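Local coordinates for protein syndapin (PDB 3I2W) that probably takes part in endocytosis, binding phospholipids through its dimeric F-BAR domain and regulating the internalization of plasma membrane proteins, at residues K70-V82 with K244-S256. Numbering follows the deposited sequence.
Sequences KGVLTESERISDV and KVQSLPQIYEEFS
F255 and Y252 meet G71, V72, E75 and I79 where segment 247-256 of the short helix 247-260 runs antiparallel (172°) to segment 70-82 of helix 63-105, part of the elongated helical bundle of the F-BAR domain; the pair illustrates how a short helix after the long ones is laid back against one of them. With CG anti to the backbone N (chi1 -180°), the F255 ring reaches the backbone of G71, F255 CE1 lying 3.6 Å from G71 C, while CB of E75 sits over one face, offset toward the rim. V72 CG2 lies beside F255 CZ, the two side chains pointing the same way. An alanine here in place of F255 would probably open a gap beside V72 and G71 and leave the aliphatic part of E75 without its cover. Nearby, CD1 of I79 comes to the edge of the Y252 ring, nearest its OH, and CB of R78 rests against CG1 of I251. R78 NE and E254 OE1 form a salt bridge at 3.4 Å in which no N-H points at the oxygen, so charge alone links them. Toward the other end, V82 CG2 meets V245 CG1 at 3.7 Å. In the next shell, the second subunit adds its H237 ring against F255, and its R34 forms a salt bridge with E75 OE1, probably helping to hold that carboxylate. E75 OE2 accepts a hydrogen bond from Y252 OH on its anti lone pair.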
ATOM      1  N   LYS B  70      15.928  16.064  10.698  1.00 25.73           N
ATOM      2  CA  LYS B  70      14.480  16.198  10.938  1.00 26.73           C
ATOM      3  C   LYS B  70      13.684  16.402   9.651  1.00 27.67           C
ATOM      4  O   LYS B  70      12.556  15.934   9.525  1.00 28.98           O
ATOM      5  CB  LYS B  70      14.165  17.341  11.858  1.00 26.02           C
ATOM      6  CG  LYS B  70      14.793  17.266  13.168  1.00 28.91           C
ATOM      7  CD  LYS B  70      13.944  16.570  14.140  1.00 34.64           C
ATOM      8  CE  LYS B  70      14.064  17.250  15.509  1.00 39.69           C
ATOM      9  NZ  LYS B  70      13.820  18.730  15.427  1.00 41.63           N
ATOM     10  N   GLY B  71      14.263  17.109   8.704  1.00 27.76           N
ATOM     11  CA  GLY B  71      13.706  17.130   7.365  1.00 29.07           C
ATOM     12  C   GLY B  71      13.083  15.830   6.862  1.00 28.82           C
ATOM     13  O   GLY B  71      12.041  15.850   6.212  1.00 28.86           O
ATOM     14  N   VAL B  72      13.709  14.708   7.159  1.00 28.35           N
ATOM     15  CA  VAL B  72      13.220  13.460   6.646  1.00 28.83           C
ATOM     16  C   VAL B  72      11.872  13.158   7.302  1.00 29.19           C
ATOM     17  O   VAL B  72      10.993  12.665   6.667  1.00 28.95           O
ATOM     18  CB  VAL B  72      14.260  12.350   6.908  1.00 28.50           C
ATOM     19  CG1 VAL B  72      13.623  11.066   7.149  1.00 30.19           C
ATOM     20  CG2 VAL B  72      15.084  12.182   5.746  1.00 29.17           C
ATOM     21  N   LEU B  73      11.726  13.469   8.583  1.00 30.26           N
ATOM     22  CA  LEU B  73      10.505  13.185   9.333  1.00 31.10           C
ATOM     23  C   LEU B  73       9.360  14.081   8.856  1.00 31.33           C
ATOM     24  O   LEU B  73       8.208  13.668   8.790  1.00 32.39           O
ATOM     25  CB  LEU B  73      10.737  13.364  10.844  1.00 31.25           C
ATOM     26  CG  LEU B  73      12.002  12.769  11.530  1.00 33.45           C
ATOM     27  CD1 LEU B  73      11.887  12.955  12.996  1.00 36.07           C
ATOM     28  CD2 LEU B  73      12.290  11.286  11.300  1.00 30.34           C
ATOM     29  N   THR B  74       9.676  15.319   8.537  1.00 31.10           N
ATOM     30  CA  THR B  74       8.714  16.192   7.920  1.00 31.10           C
ATOM     31  C   THR B  74       8.249  15.638   6.556  1.00 30.56           C
ATOM     32  O   THR B  74       7.075  15.620   6.315  1.00 29.50           O
ATOM     33  CB  THR B  74       9.293  17.604   7.848  1.00 31.04           C
ATOM     34  OG1 THR B  74       9.042  18.225   9.104  1.00 34.51           O
ATOM     35  CG2 THR B  74       8.662  18.434   6.769  1.00 29.40           C
ATOM     36  N   GLU B  75       9.181  15.174   5.707  1.00 30.41           N
ATOM     37  CA  GLU B  75       8.889  14.500   4.428  1.00 29.74           C
ATOM     38  C   GLU B  75       7.838  13.412   4.570  1.00 29.66           C
ATOM     39  O   GLU B  75       6.832  13.399   3.870  1.00 30.00           O
ATOM     40  CB  GLU B  75      10.113  13.815   3.882  1.00 28.77           C
ATOM     41  CG  GLU B  75       9.889  13.297   2.525  1.00 29.99           C
ATOM     42  CD  GLU B  75       9.712  11.760   2.384  1.00 32.88           C
ATOM     43  OE1 GLU B  75       9.865  10.967   3.354  1.00 25.99           O
ATOM     44  OE2 GLU B  75       9.440  11.369   1.205  1.00 34.85           O
ATOM     45  N   SER B  76       8.077  12.499   5.481  1.00 28.79           N
ATOM     46  CA  SER B  76       7.219  11.392   5.623  1.00 28.97           C
ATOM     47  C   SER B  76       5.873  11.872   6.178  1.00 29.25           C
ATOM     48  O   SER B  76       4.882  11.142   6.149  1.00 29.77           O
ATOM     49  CB  SER B  76       7.873  10.409   6.575  1.00 29.18           C
ATOM     50  OG  SER B  76       7.884  10.948   7.893  1.00 30.80           O
ATOM     51  N   GLU B  77       5.823  13.074   6.728  1.00 28.53           N
ATOM     52  CA  GLU B  77       4.566  13.482   7.290  1.00 28.14           C
ATOM     53  C   GLU B  77       3.651  13.987   6.189  1.00 27.77           C
ATOM     54  O   GLU B  77       2.469  13.661   6.119  1.00 27.48           O
ATOM     55  CB  GLU B  77       4.754  14.434   8.481  1.00 28.01           C
ATOM     56  CG  GLU B  77       4.711  13.588   9.767  1.00 31.71           C
ATOM     57  CD  GLU B  77       4.960  14.311  11.104  1.00 38.87           C
ATOM     58  OE1 GLU B  77       4.979  13.567  12.145  1.00 40.83           O
ATOM     59  OE2 GLU B  77       5.138  15.575  11.147  1.00 40.08           O
ATOM     60  N   ARG B  78       4.255  14.736   5.294  1.00 27.52           N
ATOM     61  CA  ARG B  78       3.601  15.275   4.165  1.00 28.19           C
ATOM     62  C   ARG B  78       3.201  14.125   3.240  1.00 27.32           C
ATOM     63  O   ARG B  78       2.178  14.194   2.571  1.00 27.26           O
ATOM     64  CB  ARG B  78       4.559  16.221   3.440  1.00 29.30           C
ATOM     65  CG  ARG B  78       4.970  17.514   4.166  1.00 33.26           C
ATOM     66  CD  ARG B  78       4.053  18.727   3.877  1.00 42.94           C
ATOM     67  NE  ARG B  78       4.547  19.907   4.609  1.00 52.91           N
ATOM     68  CZ  ARG B  78       4.653  20.009   5.946  1.00 52.95           C
ATOM     69  NH1 ARG B  78       4.284  19.002   6.747  1.00 52.37           N
ATOM     70  NH2 ARG B  78       5.125  21.130   6.473  1.00 51.48           N
ATOM     71  N   ILE B  79       3.990  13.053   3.216  1.00 26.35           N
ATOM     72  CA  ILE B  79       3.673  11.962   2.329  1.00 24.78           C
ATOM     73  C   ILE B  79       2.439  11.264   2.876  1.00 25.66           C
ATOM     74  O   ILE B  79       1.498  10.918   2.100  1.00 25.52           O
ATOM     75  CB  ILE B  79       4.808  10.960   2.155  1.00 24.35           C
ATOM     76  CG1 ILE B  79       5.870  11.518   1.227  1.00 21.87           C
ATOM     77  CG2 ILE B  79       4.258   9.694   1.521  1.00 22.98           C
ATOM     78  CD1 ILE B  79       5.336  11.709  -0.127  1.00 20.03           C
ATOM     79  N   SER B  80       2.438  11.076   4.197  1.00 24.69           N
ATOM     80  CA  SER B  80       1.363  10.413   4.839  1.00 25.40           C
ATOM     81  C   SER B  80       0.064  11.178   4.602  1.00 26.03           C
ATOM     82  O   SER B  80      -0.983  10.583   4.442  1.00 26.48           O
ATOM     83  CB  SER B  80       1.617  10.254   6.342  1.00 25.83           C
ATOM     84  OG  SER B  80       1.346  11.464   7.021  1.00 27.14           O
ATOM     85  N   ASP B  81       0.101  12.491   4.578  1.00 26.23           N
ATOM     86  CA  ASP B  81      -1.118  13.189   4.299  1.00 26.65           C
ATOM     87  C   ASP B  81      -1.631  12.889   2.891  1.00 27.01           C
ATOM     88  O   ASP B  81      -2.842  12.571   2.667  1.00 28.47           O
ATOM     89  CB  ASP B  81      -0.891  14.659   4.391  1.00 27.27           C
ATOM     90  CG  ASP B  81      -0.584  15.110   5.785  1.00 30.30           C
ATOM     91  OD1 ASP B  81      -0.894  14.360   6.764  1.00 29.49           O
ATOM     92  OD2 ASP B  81      -0.003  16.232   5.876  1.00 35.26           O
ATOM     93  N   VAL B  82      -0.749  13.025   1.921  1.00 25.56           N
ATOM     94  CA  VAL B  82      -1.118  12.580   0.610  1.00 24.03           C
ATOM     95  C   VAL B  82      -1.832  11.229   0.715  1.00 24.75           C
ATOM     96  O   VAL B  82      -2.928  11.052   0.183  1.00 23.78           O
ATOM     97  CB  VAL B  82       0.109  12.478  -0.288  1.00 23.59           C
ATOM     98  CG1 VAL B  82      -0.143  11.570  -1.478  1.00 18.46           C
ATOM     99  CG2 VAL B  82       0.549  13.864  -0.671  1.00 21.59           C
ATOM    100  N   LYS B 244      -0.775  14.076 -10.220  1.00 33.68           N
ATOM    101  CA  LYS B 244      -1.699  15.197 -10.110  1.00 36.01           C
ATOM    102  C   LYS B 244      -1.819  15.665  -8.672  1.00 37.27           C
ATOM    103  O   LYS B 244      -2.642  16.507  -8.354  1.00 37.99           O
ATOM    104  CB  LYS B 244      -3.103  14.759 -10.574  1.00 36.98           C
ATOM    105  CG  LYS B 244      -3.188  14.155 -11.989  1.00 40.12           C
ATOM    106  CD  LYS B 244      -3.906  15.072 -12.971  1.00 45.78           C
ATOM    107  CE  LYS B 244      -3.527  14.747 -14.432  1.00 48.72           C
ATOM    108  NZ  LYS B 244      -4.050  13.432 -14.923  1.00 48.95           N
ATOM    109  N   VAL B 245      -1.067  15.062  -7.764  1.00 38.76           N
ATOM    110  CA  VAL B 245      -0.978  15.590  -6.436  1.00 40.42           C
ATOM    111  C   VAL B 245      -0.020  16.808  -6.555  1.00 41.60           C
ATOM    112  O   VAL B 245       1.157  16.655  -6.875  1.00 41.42           O
ATOM    113  CB  VAL B 245      -0.407  14.495  -5.565  1.00 41.05           C
ATOM    114  CG1 VAL B 245      -0.370  14.904  -4.085  1.00 41.72           C
ATOM    115  CG2 VAL B 245      -1.190  13.231  -5.758  1.00 39.35           C
ATOM    116  N   GLN B 246      -0.532  18.021  -6.386  1.00 43.21           N
ATOM    117  CA  GLN B 246       0.265  19.228  -6.733  1.00 44.14           C
ATOM    118  C   GLN B 246       1.302  19.610  -5.721  1.00 42.75           C
ATOM    119  O   GLN B 246       2.214  20.357  -6.006  1.00 42.44           O
ATOM    120  CB  GLN B 246      -0.626  20.400  -6.988  1.00 45.25           C
ATOM    121  CG  GLN B 246      -1.123  20.320  -8.401  1.00 51.45           C
ATOM    122  CD  GLN B 246      -2.520  20.862  -8.539  1.00 59.84           C
ATOM    123  OE1 GLN B 246      -3.367  20.249  -9.211  1.00 63.18           O
ATOM    124  NE2 GLN B 246      -2.788  22.020  -7.902  1.00 61.48           N
ATOM    125  N   SER B 247       1.169  19.006  -4.558  1.00 41.64           N
ATOM    126  CA  SER B 247       1.997  19.262  -3.448  1.00 40.23           C
ATOM    127  C   SER B 247       3.296  18.452  -3.525  1.00 40.12           C
ATOM    128  O   SER B 247       4.340  18.901  -3.060  1.00 41.04           O
ATOM    129  CB  SER B 247       1.201  18.938  -2.204  1.00 40.15           C
ATOM    130  OG  SER B 247       1.067  17.544  -2.059  1.00 38.89           O
ATOM    131  N   LEU B 248       3.243  17.273  -4.119  1.00 39.04           N
ATOM    132  CA  LEU B 248       4.405  16.418  -4.271  1.00 37.73           C
ATOM    133  C   LEU B 248       5.709  17.173  -4.605  1.00 37.55           C
ATOM    134  O   LEU B 248       6.640  17.152  -3.807  1.00 37.11           O
ATOM    135  CB  LEU B 248       4.096  15.361  -5.317  1.00 37.44           C
ATOM    136  CG  LEU B 248       4.399  13.950  -4.924  1.00 37.61           C
ATOM    137  CD1 LEU B 248       3.910  13.798  -3.549  1.00 41.87           C
ATOM    138  CD2 LEU B 248       3.612  13.100  -5.800  1.00 38.78           C
ATOM    139  N   PRO B 249       5.775  17.875  -5.760  1.00 37.62           N
ATOM    140  CA  PRO B 249       6.997  18.653  -6.004  1.00 37.71           C
ATOM    141  C   PRO B 249       7.389  19.469  -4.790  1.00 37.41           C
ATOM    142  O   PRO B 249       8.513  19.413  -4.356  1.00 37.42           O
ATOM    143  CB  PRO B 249       6.609  19.571  -7.179  1.00 36.62           C
ATOM    144  CG  PRO B 249       5.634  18.811  -7.870  1.00 36.65           C
ATOM    145  CD  PRO B 249       4.764  18.243  -6.762  1.00 37.59           C
ATOM    146  N   GLN B 250       6.443  20.170  -4.202  1.00 38.10           N
ATOM    147  CA  GLN B 250       6.772  21.052  -3.115  1.00 38.85           C
ATOM    148  C   GLN B 250       7.393  20.324  -1.865  1.00 38.17           C
ATOM    149  O   GLN B 250       8.414  20.741  -1.400  1.00 39.29           O
ATOM    150  CB  GLN B 250       5.536  21.824  -2.772  1.00 39.53           C
ATOM    151  CG  GLN B 250       5.741  22.924  -1.740  1.00 46.54           C
ATOM    152  CD  GLN B 250       4.419  23.311  -1.032  1.00 53.28           C
ATOM    153  OE1 GLN B 250       3.303  23.079  -1.561  1.00 56.91           O
ATOM    154  NE2 GLN B 250       4.544  23.893   0.164  1.00 54.41           N
ATOM    155  N   ILE B 251       6.781  19.259  -1.335  1.00 36.26           N
ATOM    156  CA  ILE B 251       7.396  18.352  -0.367  1.00 33.21           C
ATOM    157  C   ILE B 251       8.912  18.096  -0.553  1.00 32.44           C
ATOM    158  O   ILE B 251       9.665  18.264   0.390  1.00 31.77           O
ATOM    159  CB  ILE B 251       6.691  17.006  -0.402  1.00 32.18           C
ATOM    160  CG1 ILE B 251       5.430  17.080   0.378  1.00 29.00           C
ATOM    161  CG2 ILE B 251       7.509  15.935   0.254  1.00 33.56           C
ATOM    162  CD1 ILE B 251       4.248  16.888  -0.419  1.00 30.62           C
ATOM    163  N   TYR B 252       9.332  17.700  -1.754  1.00 30.89           N
ATOM    164  CA  TYR B 252      10.734  17.500  -2.062  1.00 30.68           C
ATOM    165  C   TYR B 252      11.522  18.822  -2.161  1.00 31.48           C
ATOM    166  O   TYR B 252      12.564  18.929  -1.585  1.00 32.04           O
ATOM    167  CB  TYR B 252      10.921  16.505  -3.221  1.00 29.02           C
ATOM    168  CG  TYR B 252      10.360  15.223  -2.735  1.00 31.01           C
ATOM    169  CD1 TYR B 252      11.118  14.317  -2.018  1.00 30.92           C
ATOM    170  CD2 TYR B 252       9.019  14.973  -2.849  1.00 35.05           C
ATOM    171  CE1 TYR B 252      10.552  13.178  -1.493  1.00 30.10           C
ATOM    172  CE2 TYR B 252       8.459  13.849  -2.324  1.00 34.25           C
ATOM    173  CZ  TYR B 252       9.210  12.972  -1.636  1.00 31.98           C
ATOM    174  OH  TYR B 252       8.552  11.871  -1.117  1.00 35.17           O
ATOM    175  N   GLU B 253      11.010  19.829  -2.835  1.00 32.22           N
ATOM    176  CA  GLU B 253      11.655  21.092  -2.852  1.00 34.05           C
ATOM    177  C   GLU B 253      12.058  21.517  -1.410  1.00 33.75           C
ATOM    178  O   GLU B 253      13.195  21.887  -1.129  1.00 33.42           O
ATOM    179  CB  GLU B 253      10.699  22.122  -3.474  1.00 33.85           C
ATOM    180  CG  GLU B 253      11.312  23.543  -3.483  1.00 43.26           C
ATOM    181  CD  GLU B 253      10.475  24.547  -4.341  1.00 59.12           C
ATOM    182  OE1 GLU B 253       9.278  24.174  -4.721  1.00 55.18           O
ATOM    183  OE2 GLU B 253      11.006  25.712  -4.634  1.00 56.79           O
ATOM    184  N   GLU B 254      11.103  21.430  -0.504  1.00 34.08           N
ATOM    185  CA  GLU B 254      11.226  21.964   0.815  1.00 34.77           C
ATOM    186  C   GLU B 254      12.122  21.072   1.623  1.00 35.06           C
ATOM    187  O   GLU B 254      12.975  21.515   2.380  1.00 35.25           O
ATOM    188  CB  GLU B 254       9.863  21.996   1.450  1.00 35.32           C
ATOM    189  CG  GLU B 254       9.894  21.621   2.932  1.00 40.04           C
ATOM    190  CD  GLU B 254       8.493  21.485   3.628  1.00 44.67           C
ATOM    191  OE1 GLU B 254       7.685  20.569   3.369  1.00 45.14           O
ATOM    192  OE2 GLU B 254       8.228  22.289   4.521  1.00 48.63           O
ATOM    193  N   PHE B 255      11.937  19.772   1.443  1.00 35.33           N
ATOM    194  CA  PHE B 255      12.825  18.781   2.028  1.00 33.08           C
ATOM    195  C   PHE B 255      14.278  19.061   1.703  1.00 31.84           C
ATOM    196  O   PHE B 255      15.114  18.911   2.553  1.00 31.91           O
ATOM    197  CB  PHE B 255      12.400  17.407   1.575  1.00 33.47           C
ATOM    198  CG  PHE B 255      13.228  16.292   2.114  1.00 36.61           C
ATOM    199  CD1 PHE B 255      14.069  16.470   3.207  1.00 41.74           C
ATOM    200  CD2 PHE B 255      13.169  15.040   1.541  1.00 38.42           C
ATOM    201  CE1 PHE B 255      14.874  15.418   3.715  1.00 39.64           C
ATOM    202  CE2 PHE B 255      13.953  14.004   2.051  1.00 40.25           C
ATOM    203  CZ  PHE B 255      14.809  14.202   3.136  1.00 37.41           C
ATOM    204  N   SER B 256      14.621  19.495   0.506  1.00 30.72           N
ATOM    205  CA  SER B 256      16.039  19.774   0.291  1.00 30.02           C
ATOM    206  C   SER B 256      16.383  21.192   0.650  1.00 30.06           C
ATOM    207  O   SER B 256      17.505  21.523   0.762  1.00 29.64           O
ATOM    208  CB  SER B 256      16.511  19.436  -1.116  1.00 29.24           C
ATOM    209  OG  SER B 256      15.714  20.112  -1.985  1.00 27.78           O
TER